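Local atomic coordinates of putative oxidoreductase (Klebsiella pneumoniae subsp. pneumoniae MGH 78578, PDB entry 3E82), a protein that probably acts as a nucleotide-dependent oxidoreductase of the Gfo/Idh/MocA family, pairing a Rossmann-type NAD-binding domain with a C-terminal alpha/beta domain. Residues Ala87-Lys92 / Ile111-Glu116; Thr204-Ala209 / Cys230-Ala235; Ser131-Ile136 / Leu189-Leu194. All blocks are in the same frame, centred on the assembly; numbering follows the deposited sequence.

Three contacts illustrate how chemistry follows place in a two-domain oxidoreductase. All three are partly buried. Contact 1 joins two helices of the Rossmann domain and is almost wholly aliphatic, buried at Leu-88 and exposed at Asn-89. Contact 2 lies in the C-terminal alpha/beta domain, where two loops off the large mixed sheet meet through a partly exposed arginine, close to the second subunit. Contact 3, the nearest of them to the centre of the chain at about 12 Å between centres, links two helices through a buried tyrosine and a water. Contacts 1 and 2 fall on opposite sides of the chain's centre, about 41 Å apart between centres, and the three share no helix or strand.

Contact 1 (Ala87-Lys92 / Ile111-Glu116); sequences ALNAGK and IALAEE
Leu-88, the next-to-last residue of helix 80-89, pushes its side chain against a turn of helix 104-116 and meets backbone as well as side chains: its CD1 lies 3.8 Å from the amide N of Ala-114. This is helix-to-helix packing on one side of a Rossmann fold, between two of the helices that connect successive parallel strands of the sheet. The CA atoms of Leu-88 and Ala-114 are 6.1 Å apart, a close approach that the small methyl of Ala-114 allows. Both methyls of Leu-88 face that methyl, CD1 at 3.9 Å and CD2 at 4.0 Å from Ala-114 CB. Leu-113 comes from the other helix with CG anti to its backbone N (chi1 -176°), which swings CG and the methyls toward Leu-88, so that Leu-113 CD2 rests 3.9 Å from Leu-88 CB. Leu-88 also touches Val-94 of strand 93-96, and so links this helix pair to the sheet. Helix 80-89 then closes in a Schellman motif with Gly-91, at positive phi, as the C' residue: Lys-92 N bonds to Ala-87 O and Gly-91 N to Leu-88 O. The turn delivers the chain to strand 93-96, while the Lys-92 ammonium bonds to the carbonyls of His-65 and Val-68. At the exposed margin the Asn-89 side chain crosses that of Leu-113 at about a right angle, with Asn-89 ND2 3.5 Å from Leu-113 CD1.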
loop_
_atom_site.group_PDB
_atom_site.type_symbol
_atom_site.label_atom_id
_atom_site.label_comp_id
_atom_site.label_asym_id
_atom_site.label_seq_id
_atom_site.Cartn_x
_atom_site.Cartn_y
_atom_site.Cartn_z
ATOM N N ALA B 87 25.043 -27.596 18.513
ATOM C CA ALA B 87 26.128 -27.420 17.555
ATOM C C ALA B 87 27.186 -26.451 18.079
ATOM O O ALA B 87 28.382 -26.747 18.044
ATOM C CB ALA B 87 25.571 -26.919 16.222
ATOM N N LEU B 88 26.736 -25.292 18.558
ATOM C CA LEU B 88 27.640 -24.277 19.092
ATOM C C LEU B 88 28.439 -24.805 20.280
ATOM O O LEU B 88 29.657 -24.630 20.344
ATOM C CB LEU B 88 26.859 -23.026 19.505
ATOM C CG LEU B 88 26.301 -22.184 18.350
ATOM C CD1 LEU B 88 25.514 -20.999 18.919
ATOM C CD2 LEU B 88 27.447 -21.684 17.467
ATOM N N ASN B 89 27.754 -25.447 21.222
ATOM C CA ASN B 89 28.426 -26.012 22.389
ATOM C C ASN B 89 29.423 -27.096 21.967
ATOM O O ASN B 89 30.373 -27.396 22.692
ATOM C CB ASN B 89 27.384 -26.575 23.370
ATOM C CG ASN B 89 26.827 -25.509 24.306
ATOM O OD1 ASN B 89 25.645 -25.520 24.659
ATOM N ND2 ASN B 89 27.684 -24.586 24.724
ATOM N N ALA B 90 29.217 -27.664 20.781
ATOM C CA ALA B 90 30.100 -28.700 20.252
ATOM C C ALA B 90 31.239 -28.085 19.442
ATOM O O ALA B 90 31.996 -28.796 18.777
ATOM C CB ALA B 90 29.309 -29.666 19.375
ATOM N N GLY B 91 31.355 -26.761 19.497
ATOM C CA GLY B 91 32.404 -26.084 18.760
ATOM C C GLY B 91 32.217 -26.040 17.251
ATOM O O GLY B 91 33.196 -25.910 16.516
ATOM N N LYS B 92 30.979 -26.143 16.773
ATOM C CA LYS B 92 30.728 -26.097 15.331
ATOM C C LYS B 92 30.173 -24.747 14.884
ATOM O O LYS B 92 29.562 -24.024 15.668
ATOM C CB LYS B 92 29.731 -27.190 14.912
ATOM C CG LYS B 92 30.324 -28.591 14.732
ATOM C CD LYS B 92 30.967 -29.113 16.001
ATOM C CE LYS B 92 31.327 -30.598 15.891
ATOM N NZ LYS B 92 32.501 -30.861 15.023
ATOM N N ILE B 111 23.045 -15.905 20.078
ATOM C CA ILE B 111 24.024 -14.908 19.665
ATOM C C ILE B 111 25.153 -14.842 20.702
ATOM O O ILE B 111 26.335 -14.893 20.349
ATOM C CB ILE B 111 23.356 -13.518 19.498
ATOM C CG1 ILE B 111 22.380 -13.559 18.310
ATOM C CG2 ILE B 111 24.420 -12.437 19.262
ATOM C CD1 ILE B 111 21.588 -12.273 18.100
ATOM N N ALA B 112 24.781 -14.756 21.976
ATOM C CA ALA B 112 25.751 -14.695 23.066
ATOM C C ALA B 112 26.604 -15.958 23.107
ATOM O O ALA B 112 27.815 -15.892 23.317
ATOM C CB ALA B 112 25.029 -14.516 24.392
ATOM N N LEU B 113 25.965 -17.107 22.903
ATOM C CA LEU B 113 26.663 -18.385 22.928
ATOM C C LEU B 113 27.705 -18.497 21.820
ATOM O O LEU B 113 28.840 -18.907 22.070
ATOM C CB LEU B 113 25.657 -19.538 22.818
ATOM C CG LEU B 113 26.218 -20.966 22.917
ATOM C CD1 LEU B 113 26.926 -21.151 24.264
ATOM C CD2 LEU B 113 25.088 -21.973 22.770
ATOM N N ALA B 114 27.327 -18.134 20.597
ATOM C CA ALA B 114 28.257 -18.215 19.474
ATOM C C ALA B 114 29.469 -17.327 19.739
ATOM O O ALA B 114 30.595 -17.676 19.390
ATOM C CB ALA B 114 27.561 -17.790 18.173
ATOM N N GLU B 115 29.238 -16.174 20.356
ATOM C CA GLU B 115 30.336 -15.267 20.654
ATOM C C GLU B 115 31.209 -15.845 21.759
ATOM O O GLU B 115 32.427 -15.704 21.731
ATOM C CB GLU B 115 29.794 -13.890 21.039
ATOM C CG GLU B 115 28.914 -13.298 19.942
ATOM C CD GLU B 115 28.576 -11.837 20.158
ATOM O OE1 GLU B 115 28.473 -11.415 21.329
ATOM O OE2 GLU B 115 28.395 -11.113 19.151
ATOM N N GLU B 116 30.589 -16.509 22.729
ATOM C CA GLU B 116 31.351 -17.116 23.813
ATOM C C GLU B 116 32.194 -18.269 23.272
ATOM O O GLU B 116 33.358 -18.422 23.634
ATOM C CB GLU B 116 30.409 -17.624 24.904
ATOM C CG GLU B 116 31.035 -18.637 25.859
ATOM C CD GLU B 116 30.106 -19.012 27.005
ATOM O OE1 GLU B 116 28.923 -19.328 26.745
ATOM O OE2 GLU B 116 30.565 -18.996 28.169
#

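Contact 2 (Thr204-Ala209 / Cys230-Ala235)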
loop_
_atom_site.group_PDB
_atom_site.type_symbol
_atom_site.label_atom_id
_atom_site.label_comp_id
_atom_site.label_asym_id
_atom_site.label_seq_id
_atom_site.Cartn_x
_atom_site.Cartn_y
_atom_site.Cartn_z
ATOM N N THR B 204 -7.310 -12.447 7.759
ATOM C CA THR B 204 -7.671 -13.697 7.098
ATOM C C THR B 204 -8.889 -13.331 6.252
ATOM O O THR B 204 -9.986 -13.158 6.780
ATOM C CB THR B 204 -8.066 -14.781 8.130
ATOM O OG1 THR B 204 -6.967 -15.006 9.025
ATOM C CG2 THR B 204 -8.426 -16.089 7.429
ATOM N N LEU B 205 -8.690 -13.209 4.943
ATOM C CA LEU B 205 -9.767 -12.804 4.040
ATOM C C LEU B 205 -10.341 -13.883 3.121
ATOM O O LEU B 205 -11.501 -13.801 2.718
ATOM C CB LEU B 205 -9.294 -11.621 3.190
ATOM C CG LEU B 205 -8.723 -10.417 3.953
ATOM C CD1 LEU B 205 -8.233 -9.374 2.959
ATOM C CD2 LEU B 205 -9.792 -9.830 4.875
ATOM N N ARG B 206 -9.547 -14.883 2.764
ATOM C CA ARG B 206 -10.069 -15.927 1.887
ATOM C C ARG B 206 -11.182 -16.702 2.574
ATOM O O ARG B 206 -11.141 -16.941 3.781
ATOM C CB ARG B 206 -8.964 -16.894 1.457
ATOM C CG ARG B 206 -8.050 -16.349 0.373
ATOM C CD ARG B 206 -6.936 -17.319 0.084
ATOM N NE ARG B 206 -6.227 -17.685 1.303
ATOM C CZ ARG B 206 -5.312 -18.644 1.369
ATOM N NH1 ARG B 206 -4.994 -19.334 0.278
ATOM N NH2 ARG B 206 -4.719 -18.916 2.523
ATOM N N ASP B 207 -12.185 -17.074 1.786
ATOM C CA ASP B 207 -13.319 -17.835 2.284
ATOM C C ASP B 207 -12.801 -19.224 2.659
ATOM O O ASP B 207 -12.283 -19.951 1.807
ATOM C CB ASP B 207 -14.387 -17.933 1.189
ATOM C CG ASP B 207 -15.716 -18.458 1.706
ATOM O OD1 ASP B 207 -16.263 -17.859 2.660
ATOM O OD2 ASP B 207 -16.220 -19.465 1.154
ATOM N N GLY B 208 -12.918 -19.574 3.936
ATOM C CA GLY B 208 -12.457 -20.875 4.390
ATOM C C GLY B 208 -11.055 -20.885 4.981
ATOM O O GLY B 208 -10.624 -21.893 5.538
ATOM N N ALA B 209 -10.337 -19.772 4.866
ATOM C CA ALA B 209 -8.984 -19.697 5.407
ATOM C C ALA B 209 -9.017 -19.670 6.930
ATOM O O ALA B 209 -9.983 -19.203 7.531
ATOM C CB ALA B 209 -8.273 -18.454 4.877
ATOM N N CYS B 230 1.754 -8.642 1.618
ATOM C CA CYS B 230 1.611 -10.068 1.313
ATOM C C CYS B 230 0.132 -10.413 1.136
ATOM O O CYS B 230 -0.707 -9.953 1.906
ATOM C CB CYS B 230 2.157 -10.917 2.469
ATOM S SG CYS B 230 3.892 -10.703 2.820
ATOM N N SER B 231 -0.190 -11.219 0.127
ATOM C CA SER B 231 -1.577 -11.637 -0.086
ATOM C C SER B 231 -1.681 -12.910 -0.915
ATOM O O SER B 231 -0.914 -13.104 -1.842
ATOM C CB SER B 231 -2.392 -10.542 -0.783
ATOM O OG SER B 231 -3.719 -11.003 -1.014
HETATM N N MSE B 232 -2.637 -13.765 -0.574
HETATM C CA MSE B 232 -2.854 -15.010 -1.302
HETATM C C MSE B 232 -3.959 -14.839 -2.348
HETATM O O MSE B 232 -4.318 -15.789 -3.044
HETATM C CB MSE B 232 -3.242 -16.131 -0.331
HETATM C CG MSE B 232 -2.147 -16.485 0.660
HETATM SE SE MSE B 232 -0.596 -17.174 -0.262
HETATM C CE MSE B 232 -0.739 -19.039 0.273
ATOM N N LEU B 233 -4.502 -13.631 -2.463
ATOM C CA LEU B 233 -5.560 -13.390 -3.439
ATOM C C LEU B 233 -5.305 -12.240 -4.388
ATOM O O LEU B 233 -5.955 -11.201 -4.310
ATOM C CB LEU B 233 -6.900 -13.165 -2.745
ATOM C CG LEU B 233 -7.735 -14.416 -2.488
ATOM C CD1 LEU B 233 -9.119 -13.987 -2.062
ATOM C CD2 LEU B 233 -7.817 -15.275 -3.749
ATOM N N VAL B 234 -4.357 -12.436 -5.292
ATOM C CA VAL B 234 -4.024 -11.421 -6.278
ATOM C C VAL B 234 -3.925 -12.114 -7.628
ATOM O O VAL B 234 -2.891 -12.686 -7.965
ATOM C CB VAL B 234 -2.675 -10.733 -5.952
ATOM C CG1 VAL B 234 -2.341 -9.700 -7.026
ATOM C CG2 VAL B 234 -2.751 -10.061 -4.590
ATOM N N ALA B 235 -5.011 -12.073 -8.392
ATOM C CA ALA B 235 -5.045 -12.704 -9.705
ATOM C C ALA B 235 -4.102 -11.992 -10.661
ATOM O O ALA B 235 -3.596 -12.600 -11.601
ATOM C CB ALA B 235 -6.464 -12.694 -10.263
#
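A type II beta turn, Arg-206 to Ala-209, in the loop between strands 197-203 and 214-220 faces the chain just where it leaves strand 225-231. Arg-206, the first residue of the turn, carries the contact. Its aliphatic part runs against Leu-233, CG to CG at 3.5 Å, while the guanidinium turns one face to selenomethionine Met-232. Met-232 CB sits 3.5 Å above the guanidinium plane, displaced toward its rim, and is 3.7 Å from Arg-206 CZ. A bend at chi3 (-53°) turns the guanidinium out of line with the chain that passes Leu-233, so one side chain serves both neighbours. The charged end is fixed by others: NE forms a salt bridge with Asp-213 and NH1 a hydrogen bond with the carbonyl of Arg-159, consistent with one face packing on an aliphatic carbon. On the opposing segment an ST turn shapes the exit from the strand, Leu-233 N donating to Ser-231 OG over 3.1 Å with an N-H...O angle of 166°. Leu-205 and Leu-233 also pack on the second subunit. The arrangement is a loop-to-loop contact at the end of the mixed beta-sheet of the C-terminal domain, at the interface with the second subunit.

Contact 3 (Ser131-Ile136 / Leu189-Leu194); sequences SDYLGI and LQLFGL
The backbones of helix 131-142 and the last turn of helix 176-192 stay well apart, with the CA atoms of Tyr-133 and Leu-191 separated by 9.9 Å, and the long side chain of Tyr-133 spans the gap. Its CG is anti to the backbone N (chi1 172°), which sends the ring out from its helix to the other. There CE1 touches Leu-191 CG at 3.8 Å, and the tyrosine and leucine side chains slide past each other in opposite directions. The phenol oxygen continues to Gln-190, passing its CB at 3.3 Å. The Gln-190 chain bends at chi2, and its amide joins the phenol through a water that lies at the ring edge, in plane: the water is 2.6 Å from Tyr-133 OH and accepts from Gln-190 NE2 at 3.1 Å. A weak hydrogen bond from Arg-137 also reaches the phenol oxygen, so this buried hydroxyl has polar partners while a ring carbon packs on Leu-191. On the same helix, Ile-136 packs on strands 241-245 and 248-252, and Gln-190 touches Glu-322 of helix 320-339. This is helix-helix packing bridged by a tyrosine and a water, both helices lying against the large mixed sheet of the Gfo/Idh/MocA alpha/beta domain.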
loop_
_atom_site.group_PDB
_atom_site.type_symbol
_atom_site.label_atom_id
_atom_site.label_comp_id
_atom_site.label_asym_id
_atom_site.label_seq_id
_atom_site.Cartn_x
_atom_site.Cartn_y
_atom_site.Cartn_z
ATOM N N SER B 131 17.481 -11.320 -8.220
ATOM C CA SER B 131 17.533 -10.433 -9.374
ATOM C C SER B 131 16.696 -9.165 -9.162
ATOM O O SER B 131 17.184 -8.058 -9.395
ATOM C CB SER B 131 17.070 -11.175 -10.640
ATOM O OG SER B 131 15.735 -11.641 -10.521
ATOM N N ASP B 132 15.452 -9.315 -8.709
ATOM C CA ASP B 132 14.602 -8.144 -8.486
ATOM C C ASP B 132 15.177 -7.195 -7.441
ATOM O O ASP B 132 15.258 -5.990 -7.675
ATOM C CB ASP B 132 13.168 -8.551 -8.100
ATOM C CG ASP B 132 13.118 -9.696 -7.099
ATOM O OD1 ASP B 132 14.075 -9.872 -6.310
ATOM O OD2 ASP B 132 12.097 -10.411 -7.097
ATOM N N TYR B 133 15.579 -7.730 -6.293
ATOM C CA TYR B 133 16.151 -6.905 -5.236
ATOM C C TYR B 133 17.452 -6.230 -5.679
ATOM O O TYR B 133 17.619 -5.023 -5.496
ATOM C CB TYR B 133 16.414 -7.746 -3.991
ATOM C CG TYR B 133 17.188 -7.026 -2.906
ATOM C CD1 TYR B 133 16.618 -5.977 -2.190
ATOM C CD2 TYR B 133 18.485 -7.418 -2.583
ATOM C CE1 TYR B 133 17.322 -5.338 -1.164
ATOM C CE2 TYR B 133 19.198 -6.791 -1.562
ATOM C CZ TYR B 133 18.612 -5.758 -0.857
ATOM O OH TYR B 133 19.299 -5.168 0.178
ATOM N N LEU B 134 18.373 -7.001 -6.252
ATOM C CA LEU B 134 19.638 -6.430 -6.711
ATOM C C LEU B 134 19.386 -5.321 -7.726
ATOM O O LEU B 134 20.057 -4.289 -7.699
ATOM C CB LEU B 134 20.531 -7.506 -7.340
ATOM C CG LEU B 134 21.163 -8.492 -6.352
ATOM C CD1 LEU B 134 21.998 -9.523 -7.117
ATOM C CD2 LEU B 134 22.027 -7.728 -5.356
ATOM N N GLY B 135 18.424 -5.544 -8.617
ATOM C CA GLY B 135 18.095 -4.543 -9.616
ATOM C C GLY B 135 17.600 -3.255 -8.976
ATOM O O GLY B 135 18.095 -2.175 -9.280
ATOM N N ILE B 136 16.619 -3.374 -8.084
ATOM C CA ILE B 136 16.063 -2.218 -7.384
ATOM C C ILE B 136 17.136 -1.488 -6.591
ATOM O O ILE B 136 17.197 -0.256 -6.593
ATOM C CB ILE B 136 14.937 -2.642 -6.408
ATOM C CG1 ILE B 136 13.699 -3.071 -7.201
ATOM C CG2 ILE B 136 14.623 -1.511 -5.440
ATOM C CD1 ILE B 136 13.219 -2.044 -8.217
ATOM N N LEU B 189 15.583 -3.608 5.592
ATOM C CA LEU B 189 16.561 -3.223 6.603
ATOM C C LEU B 189 17.946 -3.061 5.981
ATOM O O LEU B 189 18.685 -2.139 6.315
ATOM C CB LEU B 189 16.601 -4.269 7.728
ATOM C CG LEU B 189 15.278 -4.488 8.469
ATOM C CD1 LEU B 189 15.449 -5.531 9.572
ATOM C CD2 LEU B 189 14.805 -3.165 9.044
ATOM N N GLN B 190 18.291 -3.965 5.069
ATOM C CA GLN B 190 19.584 -3.902 4.393
ATOM C C GLN B 190 19.711 -2.579 3.630
ATOM O O GLN B 190 20.769 -1.948 3.620
ATOM C CB GLN B 190 19.732 -5.079 3.423
ATOM C CG GLN B 190 20.101 -6.410 4.076
ATOM C CD GLN B 190 21.543 -6.441 4.582
ATOM O OE1 GLN B 190 21.812 -6.229 5.767
ATOM N NE2 GLN B 190 22.476 -6.690 3.672
ATOM N N LEU B 191 18.620 -2.164 2.993
ATOM C CA LEU B 191 18.614 -0.919 2.228
ATOM C C LEU B 191 18.560 0.339 3.082
ATOM O O LEU B 191 19.281 1.299 2.823
ATOM C CB LEU B 191 17.405 -0.879 1.271
ATOM C CG LEU B 191 17.437 -1.776 0.030
ATOM C CD1 LEU B 191 16.135 -1.643 -0.743
ATOM C CD2 LEU B 191 18.620 -1.384 -0.840
ATOM N N PHE B 192 17.721 0.330 4.111
ATOM C CA PHE B 192 17.519 1.529 4.912
ATOM C C PHE B 192 17.864 1.518 6.393
ATOM O O PHE B 192 17.719 2.548 7.057
ATOM C CB PHE B 192 16.051 1.942 4.773
ATOM C CG PHE B 192 15.549 1.923 3.357
ATOM C CD1 PHE B 192 16.031 2.840 2.422
ATOM C CD2 PHE B 192 14.590 0.989 2.955
ATOM C CE1 PHE B 192 15.566 2.830 1.104
ATOM C CE2 PHE B 192 14.119 0.970 1.637
ATOM C CZ PHE B 192 14.607 1.889 0.712
ATOM N N GLY B 193 18.306 0.387 6.928
ATOM C CA GLY B 193 18.585 0.356 8.354
ATOM C C GLY B 193 17.270 0.151 9.098
ATOM O O GLY B 193 16.252 -0.182 8.482
ATOM N N LEU B 194 17.274 0.359 10.412
ATOM C CA LEU B 194 16.070 0.171 11.225
ATOM C C LEU B 194 15.040 1.294 11.123
ATOM O O LEU B 194 15.382 2.467 11.114
ATOM C CB LEU B 194 16.441 0.018 12.707
ATOM C CG LEU B 194 17.400 -1.100 13.105
ATOM C CD1 LEU B 194 17.658 -1.037 14.614
ATOM C CD2 LEU B 194 16.800 -2.438 12.710
HETATM O O HOH W 1 21.521 -6.390 0.782
#